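Local coordinates for protein Rik1-associated factor 1 (Schizosaccharomyces pombe, PDB 4O9D) that serves, with this WD-repeat propeller as one part of it, in the Clr4 methyltransferase complex, which ubiquitylates and methylates histone H3 to establish heterochromatin, at residues K21-F26 with G65-E70; P40-F45 with S388-K393. All coordinates share one frame; numbering follows the deposited sequence.

Contact 1: residues K21-F26 with G65-E70; sequences KPWKHF and GDFHSE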
ATOM      1  N   LYS A  21      15.494 -11.894 -11.998  1.00 38.30           N
ATOM      2  CA  LYS A  21      16.700 -11.213 -12.460  1.00 39.47           C
ATOM      3  C   LYS A  21      16.357  -9.791 -12.899  1.00 35.50           C
ATOM      4  O   LYS A  21      15.230  -9.514 -13.283  1.00 31.90           O
ATOM      5  CB  LYS A  21      17.342 -11.990 -13.609  1.00 42.18           C
ATOM      6  CG  LYS A  21      17.795 -13.404 -13.238  1.00 45.87           C
ATOM      7  CD  LYS A  21      18.828 -13.406 -12.099  1.00 48.81           C
ATOM      8  CE  LYS A  21      19.189 -14.823 -11.655  1.00 56.26           C
ATOM      9  NZ  LYS A  21      19.634 -14.896 -10.216  1.00 54.24           N
ATOM     10  N   PRO A  22      17.331  -8.880 -12.834  1.00 38.38           N
ATOM     11  CA  PRO A  22      17.047  -7.524 -13.312  1.00 34.11           C
ATOM     12  C   PRO A  22      16.424  -7.551 -14.695  1.00 37.88           C
ATOM     13  O   PRO A  22      16.795  -8.382 -15.528  1.00 39.90           O
ATOM     14  CB  PRO A  22      18.429  -6.860 -13.354  1.00 37.18           C
ATOM     15  CG  PRO A  22      19.403  -7.964 -13.219  1.00 41.93           C
ATOM     16  CD  PRO A  22      18.740  -9.050 -12.457  1.00 36.45           C
ATOM     17  N   TRP A  23      15.466  -6.661 -14.927  1.00 32.82           N
ATOM     18  CA  TRP A  23      14.739  -6.648 -16.174  1.00 33.45           C
ATOM     19  C   TRP A  23      14.669  -5.246 -16.751  1.00 35.63           C
ATOM     20  O   TRP A  23      15.161  -5.001 -17.845  1.00 32.06           O
ATOM     21  CB  TRP A  23      13.327  -7.195 -15.972  1.00 36.24           C
ATOM     22  CG  TRP A  23      12.582  -7.257 -17.234  1.00 37.45           C
ATOM     23  CD1 TRP A  23      13.041  -7.747 -18.428  1.00 41.93           C
ATOM     24  CD2 TRP A  23      11.237  -6.824 -17.466  1.00 35.71           C
ATOM     25  NE1 TRP A  23      12.066  -7.639 -19.385  1.00 41.40           N
ATOM     26  CE2 TRP A  23      10.948  -7.077 -18.822  1.00 37.94           C
ATOM     27  CE3 TRP A  23      10.248  -6.243 -16.659  1.00 33.97           C
ATOM     28  CZ2 TRP A  23       9.709  -6.776 -19.392  1.00 38.04           C
ATOM     29  CZ3 TRP A  23       9.019  -5.943 -17.227  1.00 37.44           C
ATOM     30  CH2 TRP A  23       8.763  -6.208 -18.584  1.00 37.79           C
ATOM     31  N   LYS A  24      14.039  -4.327 -16.023  1.00 30.27           N
ATOM     32  CA  LYS A  24      13.918  -2.961 -16.491  1.00 31.31           C
ATOM     33  C   LYS A  24      14.234  -2.001 -15.386  1.00 30.95           C
ATOM     34  O   LYS A  24      13.904  -2.233 -14.226  1.00 30.41           O
ATOM     35  CB  LYS A  24      12.503  -2.674 -16.992  1.00 31.97           C
ATOM     36  CG  LYS A  24      12.069  -3.523 -18.153  1.00 38.07           C
ATOM     37  CD  LYS A  24      12.806  -3.158 -19.413  1.00 35.13           C
ATOM     38  CE  LYS A  24      12.229  -3.890 -20.608  1.00 37.02           C
ATOM     39  NZ  LYS A  24      13.051  -3.671 -21.834  1.00 33.31           N
ATOM     40  N   HIS A  25      14.871  -0.906 -15.760  1.00 32.01           N
ATOM     41  CA  HIS A  25      15.093   0.200 -14.859  1.00 33.28           C
ATOM     42  C   HIS A  25      14.488   1.444 -15.486  1.00 35.18           C
ATOM     43  O   HIS A  25      14.540   1.628 -16.707  1.00 32.08           O
ATOM     44  CB  HIS A  25      16.579   0.455 -14.617  1.00 35.68           C
ATOM     45  CG  HIS A  25      16.844   1.825 -14.082  1.00 35.63           C
ATOM     46  ND1 HIS A  25      16.768   2.121 -12.739  1.00 38.13           N
ATOM     47  CD2 HIS A  25      17.121   2.991 -14.712  1.00 37.87           C
ATOM     48  CE1 HIS A  25      17.006   3.409 -12.560  1.00 35.06           C
ATOM     49  NE2 HIS A  25      17.227   3.960 -13.742  1.00 41.44           N
ATOM     50  N   PHE A  26      13.935   2.307 -14.643  1.00 35.13           N
ATOM     51  CA  PHE A  26      13.214   3.481 -15.102  1.00 31.58           C
ATOM     52  C   PHE A  26      13.403   4.639 -14.121  1.00 35.84           C
ATOM     53  O   PHE A  26      13.331   4.443 -12.908  1.00 30.04           O
ATOM     54  CB  PHE A  26      11.727   3.101 -15.235  1.00 33.16           C
ATOM     55  CG  PHE A  26      10.822   4.239 -15.618  1.00 36.49           C
ATOM     56  CD1 PHE A  26      10.674   4.608 -16.951  1.00 40.59           C
ATOM     57  CD2 PHE A  26      10.067   4.903 -14.657  1.00 36.07           C
ATOM     58  CE1 PHE A  26       9.819   5.648 -17.315  1.00 33.92           C
ATOM     59  CE2 PHE A  26       9.213   5.948 -15.014  1.00 37.44           C
ATOM     60  CZ  PHE A  26       9.090   6.316 -16.341  1.00 36.26           C
ATOM     61  N   GLY A  65       2.434   1.036 -17.699  1.00 28.50           N
ATOM     62  CA  GLY A  65       3.338   0.289 -18.557  1.00 30.64           C
ATOM     63  C   GLY A  65       2.725  -1.035 -18.984  1.00 34.31           C
ATOM     64  O   GLY A  65       1.757  -1.506 -18.377  1.00 29.86           O
ATOM     65  N   ASP A  66       3.306  -1.635 -20.025  1.00 33.89           N
ATOM     66  CA  ASP A  66       2.802  -2.860 -20.624  1.00 32.64           C
ATOM     67  C   ASP A  66       3.951  -3.858 -20.744  1.00 38.07           C
ATOM     68  O   ASP A  66       4.969  -3.558 -21.371  1.00 34.42           O
ATOM     69  CB  ASP A  66       2.235  -2.554 -22.020  1.00 35.52           C
ATOM     70  CG  ASP A  66       1.625  -3.775 -22.682  1.00 38.80           C
ATOM     71  OD1 ASP A  66       2.386  -4.600 -23.224  1.00 39.32           O
ATOM     72  OD2 ASP A  66       0.383  -3.918 -22.646  1.00 45.89           O
ATOM     73  N   PHE A  67       3.788  -5.040 -20.158  1.00 33.13           N
ATOM     74  CA  PHE A  67       4.880  -6.011 -20.081  1.00 37.24           C
ATOM     75  C   PHE A  67       5.184  -6.646 -21.456  1.00 36.70           C
ATOM     76  O   PHE A  67       6.336  -6.852 -21.805  1.00 32.54           O
ATOM     77  CB  PHE A  67       4.576  -7.092 -19.037  1.00 32.06           C
ATOM     78  CG  PHE A  67       4.636  -6.603 -17.596  1.00 37.03           C
ATOM     79  CD1 PHE A  67       5.698  -5.823 -17.147  1.00 36.76           C
ATOM     80  CD2 PHE A  67       3.635  -6.934 -16.691  1.00 32.17           C
ATOM     81  CE1 PHE A  67       5.765  -5.386 -15.813  1.00 32.29           C
ATOM     82  CE2 PHE A  67       3.692  -6.499 -15.351  1.00 31.53           C
ATOM     83  CZ  PHE A  67       4.764  -5.717 -14.918  1.00 31.51           C
ATOM     84  N   HIS A  68       4.152  -6.937 -22.233  1.00 37.71           N
ATOM     85  CA  HIS A  68       4.352  -7.494 -23.568  1.00 40.47           C
ATOM     86  C   HIS A  68       5.121  -6.554 -24.507  1.00 36.69           C
ATOM     87  O   HIS A  68       6.048  -6.985 -25.184  1.00 36.59           O
ATOM     88  CB  HIS A  68       3.013  -7.855 -24.202  1.00 35.87           C
ATOM     89  CG  HIS A  68       3.128  -8.279 -25.633  1.00 40.76           C
ATOM     90  ND1 HIS A  68       4.013  -9.248 -26.053  1.00 50.49           N
ATOM     91  CD2 HIS A  68       2.487  -7.847 -26.749  1.00 42.13           C
ATOM     92  CE1 HIS A  68       3.905  -9.408 -27.361  1.00 41.67           C
ATOM     93  NE2 HIS A  68       2.986  -8.570 -27.807  1.00 40.33           N
ATOM     94  N   SER A  69       4.753  -5.274 -24.539  1.00 35.62           N
ATOM     95  CA  SER A  69       5.354  -4.334 -25.499  1.00 34.23           C
ATOM     96  C   SER A  69       6.537  -3.573 -24.919  1.00 36.67           C
ATOM     97  O   SER A  69       7.293  -2.920 -25.658  1.00 31.34           O
ATOM     98  CB  SER A  69       4.294  -3.338 -26.011  1.00 35.42           C
ATOM     99  OG  SER A  69       3.842  -2.481 -24.968  1.00 33.63           O
ATOM    100  N   GLU A  70       6.697  -3.647 -23.597  1.00 31.22           N
ATOM    101  CA  GLU A  70       7.800  -2.983 -22.930  1.00 30.82           C
ATOM    102  C   GLU A  70       7.745  -1.484 -23.209  1.00 31.20           C
ATOM    103  O   GLU A  70       8.765  -0.823 -23.416  1.00 32.46           O
ATOM    104  CB  GLU A  70       9.127  -3.609 -23.370  1.00 29.10           C
ATOM    105  CG  GLU A  70       9.070  -5.127 -23.286  1.00 32.51           C
ATOM    106  CD  GLU A  70      10.433  -5.812 -23.452  1.00 37.01           C
ATOM    107  OE1 GLU A  70      11.443  -5.128 -23.772  1.00 33.92           O
ATOM    108  OE2 GLU A  70      10.480  -7.045 -23.244  1.00 39.13           O
TER
HETATM  109  O   HOH W   1      12.745  -8.361 -22.683  1.00 43.63           O
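At the seam where this WD-repeat beta-propeller closes on itself, Trp-23 and Lys-24 of the N-terminal strand 21-26 meet Phe-67 and Glu-70, in the turn joining strands 62-66 and 71-74 of the adjoining blade. A classic beta bulge, in which Trp-23 and Lys-24 both face Met-405 of strand 403-407, accompanies the turning of two consecutive side chains toward the same neighbour. With CG anti to the backbone N (chi1 -177°), the indole reaches out under its own successor: Lys-24 CG sits 3.5 Å above the plane of the Trp-23 ring, over its centre. The six-membered part of the indole then meets Phe-67 rim to rim, Trp-23 CZ3 lying 3.3 Å from Phe-67 CD1 with the ring planes at 50°. Phe-419 adds an edge-to-face contact to Trp-23. Lys-24 NZ forms a salt bridge of 2.9 Å to Glu-70 OE1, approaching from above the carboxylate plane, 57° out of it, and is also bonded to the carbonyl oxygen of Glu-418. An alanine in place of Glu-70 would probably leave the ammonium of Lys-24 without this countercharge, although it keeps its bond to the Glu-418 carbonyl. The other carboxylate oxygen, Glu-70 OE2, accepts a 2.7 Å bond from a water that weakly receives the indole N-H, 3.4 Å from Trp-23 NE1 in the ring plane.

Contact 2: residues P40-F45 with S388-K393; sequences PLCEKF and SEDASK. With EDO (1,2-ethanediol), chain C.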
ATOM      1  N   PRO A  40      -4.814  -7.681 -12.780  1.00 32.47           N
ATOM      2  CA  PRO A  40      -4.990  -9.092 -12.393  1.00 34.62           C
ATOM      3  C   PRO A  40      -4.200 -10.040 -13.303  1.00 37.09           C
ATOM      4  O   PRO A  40      -3.515 -10.934 -12.802  1.00 37.16           O
ATOM      5  CB  PRO A  40      -6.497  -9.322 -12.542  1.00 33.41           C
ATOM      6  CG  PRO A  40      -7.110  -7.932 -12.386  1.00 39.81           C
ATOM      7  CD  PRO A  40      -6.095  -6.968 -12.962  1.00 33.98           C
ATOM      8  N   LEU A  41      -4.276  -9.807 -14.617  1.00 36.17           N
ATOM      9  CA  LEU A  41      -3.617 -10.647 -15.612  1.00 35.27           C
ATOM     10  C   LEU A  41      -2.101 -10.551 -15.533  1.00 39.07           C
ATOM     11  O   LEU A  41      -1.394 -11.330 -16.178  1.00 44.51           O
ATOM     12  CB  LEU A  41      -4.067 -10.233 -17.017  1.00 38.68           C
ATOM     13  CG  LEU A  41      -5.557 -10.387 -17.318  1.00 40.73           C
ATOM     14  CD1 LEU A  41      -5.950  -9.699 -18.629  1.00 47.44           C
ATOM     15  CD2 LEU A  41      -5.955 -11.848 -17.344  1.00 43.20           C
ATOM     16  N   CYS A  42      -1.598  -9.594 -14.758  1.00 32.76           N
ATOM     17  CA  CYS A  42      -0.155  -9.311 -14.707  1.00 33.79           C
ATOM     18  C   CYS A  42       0.395  -9.034 -16.119  1.00 34.74           C
ATOM     19  O   CYS A  42       1.462  -9.506 -16.492  1.00 35.51           O
ATOM     20  CB  CYS A  42       0.608 -10.455 -14.025  1.00 34.19           C
ATOM     21  SG  CYS A  42       2.301 -10.010 -13.492  1.00 39.26           S
ATOM     22  N   GLU A  43      -0.357  -8.247 -16.886  1.00 34.57           N
ATOM     23  CA  GLU A  43       0.027  -7.828 -18.237  1.00 37.48           C
ATOM     24  C   GLU A  43       0.456  -6.370 -18.261  1.00 35.30           C
ATOM     25  O   GLU A  43       1.147  -5.929 -19.185  1.00 33.84           O
ATOM     26  CB  GLU A  43      -1.153  -8.026 -19.196  1.00 37.47           C
ATOM     27  CG  GLU A  43      -1.325  -9.472 -19.624  1.00 41.79           C
ATOM     28  CD  GLU A  43      -2.591  -9.733 -20.421  1.00 46.51           C
ATOM     29  OE1 GLU A  43      -2.802 -10.912 -20.787  1.00 48.43           O
ATOM     30  OE2 GLU A  43      -3.376  -8.784 -20.669  1.00 46.51           O
ATOM     31  N   LYS A  44       0.040  -5.618 -17.245  1.00 28.18           N
ATOM     32  CA  LYS A  44       0.289  -4.183 -17.213  1.00 29.92           C
ATOM     33  C   LYS A  44       0.575  -3.793 -15.783  1.00 30.82           C
ATOM     34  O   LYS A  44       0.188  -4.521 -14.866  1.00 28.23           O
ATOM     35  CB  LYS A  44      -0.939  -3.425 -17.729  1.00 33.22           C
ATOM     36  CG  LYS A  44      -1.283  -3.731 -19.178  1.00 37.99           C
ATOM     37  CD  LYS A  44      -2.407  -2.842 -19.678  1.00 43.33           C
ATOM     38  CE  LYS A  44      -2.537  -2.896 -21.195  1.00 46.56           C
ATOM     39  NZ  LYS A  44      -1.726  -1.821 -21.842  1.00 48.30           N
ATOM     40  N   PHE A  45       1.257  -2.665 -15.595  1.00 27.20           N
ATOM     41  CA  PHE A  45       1.576  -2.179 -14.261  1.00 24.47           C
ATOM     42  C   PHE A  45       1.404  -0.664 -14.265  1.00 25.64           C
ATOM     43  O   PHE A  45       1.305  -0.049 -15.324  1.00 24.47           O
ATOM     44  CB  PHE A  45       3.020  -2.549 -13.893  1.00 26.46           C
ATOM     45  CG  PHE A  45       4.039  -1.845 -14.729  1.00 27.47           C
ATOM     46  CD1 PHE A  45       4.520  -0.603 -14.353  1.00 25.95           C
ATOM     47  CD2 PHE A  45       4.497  -2.417 -15.923  1.00 31.87           C
ATOM     48  CE1 PHE A  45       5.476   0.065 -15.141  1.00 30.24           C
ATOM     49  CE2 PHE A  45       5.445  -1.765 -16.718  1.00 27.06           C
ATOM     50  CZ  PHE A  45       5.933  -0.523 -16.334  1.00 28.80           C
ATOM     51  N   SER A 388       4.353  -8.942  -7.659  1.00 24.89           N
ATOM     52  CA  SER A 388       3.076  -9.228  -8.282  1.00 26.23           C
ATOM     53  C   SER A 388       2.532 -10.472  -7.598  1.00 29.46           C
ATOM     54  O   SER A 388       3.305 -11.299  -7.069  1.00 25.88           O
ATOM     55  CB  SER A 388       3.233  -9.443  -9.802  1.00 28.04           C
ATOM     56  OG  SER A 388       4.131 -10.507 -10.073  1.00 29.28           O
ATOM     57  N   GLU A 389       1.212 -10.608  -7.608  1.00 29.83           N
ATOM     58  CA  GLU A 389       0.558 -11.746  -6.965  1.00 35.94           C
ATOM     59  C   GLU A 389       1.034 -13.100  -7.511  1.00 36.42           C
ATOM     60  O   GLU A 389       1.078 -14.084  -6.769  1.00 38.73           O
ATOM     61  CB  GLU A 389      -0.970 -11.638  -7.096  1.00 31.95           C
ATOM     62  CG  GLU A 389      -1.603 -10.700  -6.109  1.00 39.59           C
ATOM     63  CD  GLU A 389      -3.124 -10.742  -6.168  1.00 56.92           C
ATOM     64  OE1 GLU A 389      -3.762 -10.696  -5.092  1.00 60.81           O
ATOM     65  OE2 GLU A 389      -3.681 -10.832  -7.289  1.00 53.86           O
ATOM     66  N   ASP A 390       1.378 -13.165  -8.798  1.00 36.54           N
ATOM     67  CA  ASP A 390       1.851 -14.422  -9.382  1.00 35.45           C
ATOM     68  C   ASP A 390       3.372 -14.633  -9.172  1.00 34.64           C
ATOM     69  O   ASP A 390       3.960 -15.575  -9.704  1.00 36.39           O
ATOM     70  CB  ASP A 390       1.467 -14.529 -10.870  1.00 35.72           C
ATOM     71  CG  ASP A 390       2.361 -13.693 -11.782  1.00 35.85           C
ATOM     72  OD1 ASP A 390       3.238 -12.975 -11.267  1.00 35.50           O
ATOM     73  OD2 ASP A 390       2.181 -13.739 -13.025  1.00 38.48           O
ATOM     74  N   ALA A 391       3.996 -13.757  -8.391  1.00 33.06           N
ATOM     75  CA  ALA A 391       5.388 -13.950  -7.971  1.00 35.04           C
ATOM     76  C   ALA A 391       6.404 -13.755  -9.108  1.00 33.77           C
ATOM     77  O   ALA A 391       7.616 -13.966  -8.916  1.00 30.36           O
ATOM     78  CB  ALA A 391       5.555 -15.345  -7.356  1.00 34.08           C
ATOM     79  N   SER A 392       5.921 -13.335 -10.279  1.00 33.22           N
ATOM     80  CA  SER A 392       6.771 -13.247 -11.471  1.00 34.23           C
ATOM     81  C   SER A 392       7.458 -11.894 -11.594  1.00 34.39           C
ATOM     82  O   SER A 392       8.360 -11.718 -12.422  1.00 35.80           O
ATOM     83  CB  SER A 392       5.966 -13.532 -12.753  1.00 38.76           C
ATOM     84  OG  SER A 392       5.144 -12.427 -13.137  1.00 36.56           O
ATOM     85  N   LYS A 393       7.034 -10.937 -10.780  1.00 29.58           N
ATOM     86  CA  LYS A 393       7.615  -9.602 -10.833  1.00 28.95           C
ATOM     87  C   LYS A 393       7.933  -9.116  -9.430  1.00 31.17           C
ATOM     88  O   LYS A 393       7.185  -9.400  -8.487  1.00 29.78           O
ATOM     89  CB  LYS A 393       6.639  -8.628 -11.494  1.00 31.83           C
ATOM     90  CG  LYS A 393       6.246  -9.007 -12.925  1.00 34.84           C
ATOM     91  CD  LYS A 393       7.457  -8.954 -13.858  1.00 31.52           C
ATOM     92  CE  LYS A 393       7.139  -9.471 -15.264  1.00 39.43           C
ATOM     93  NZ  LYS A 393       6.740 -10.918 -15.274  1.00 35.59           N
TER
HETATM   94  C1  EDO C 701       0.787   1.826 -21.538  1.00 35.54           C
HETATM   95  O1  EDO C 701      -0.347   0.996 -21.825  1.00 50.59           O
HETATM   96  C2  EDO C 701       2.020   1.317 -22.285  1.00 38.30           C
HETATM   97  O2  EDO C 701       1.744   1.098 -23.677  1.00 39.59           O
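The sulfur of Cys-42 rests against Ser-388, Asp-390, Ser-392 and Lys-393, in a turn organised from within, with no hydrogen bond across the contact. This SG, anti to the backbone N (chi1 -164°), extends from the turn 40-43 into the side chains of 388-393. There SG lies 3.7 Å from Ser-392 OG and 3.8 Å from Ser-388 CB, with Asp-390 OD2 at a similar range and Lys-393 CG a little farther off, at 4.1 Å.

The receiving surface is firmly preset. Ser-388 to Ala-391 form a type I beta turn, and Asp-390 OD1 gathers three donors: Ser-388 OG at 2.9 Å nearly in line with the C-O bond, Ser-392 N from 43° above the carboxylate plane in an Asx turn, and Ser-392 OG at 2.7 Å from the syn side. This triple grip fixes the rotation of the carboxylate and orients both serine hydroxyls beside the sulfur. Lys-393 NZ folds back to donate to Ser-392 OG at 3.1 Å, and its charge also engages Phe-67 in a cation-pi contact.

The opposite character prevails along the rest of 40-45. Leu-41 and Glu-43 are exposed, and Lys-44 turns elsewhere, pairing with Asp-66 and weakly reaching a 1,2-ethanediol, probably from the crystallisation liquor, with NZ 3.1 Å from its O1. Two hairpin turns thus sit side by side, each joining the innermost strand of its blade (33-38 or 382-387) to the next one, an arrangement of neighbouring blades in a beta-propeller.

Overall arrangement
From the N terminus the chain runs through 21-26, then 40-45, then 65-70, and only far later 388-393, so the two contacts cross. Contact 1 closes a short loop with 38 residues between its segments; contact 2 spans 342 and brings nearly the whole circle of blades back to its start. Both join the closing blade, which combines strand 21-26 with strands 382-387, 393-398 and 403-407, to the blade that begins at 33-38: contact 1 at the outer strand, contact 2 nearer the middle of the ring. Their centres lie about 12 Å apart, and adjacent strands 44-49 and 62-66 connect them, for instance through a probable bond between Gly-65 N and Phe-45 O.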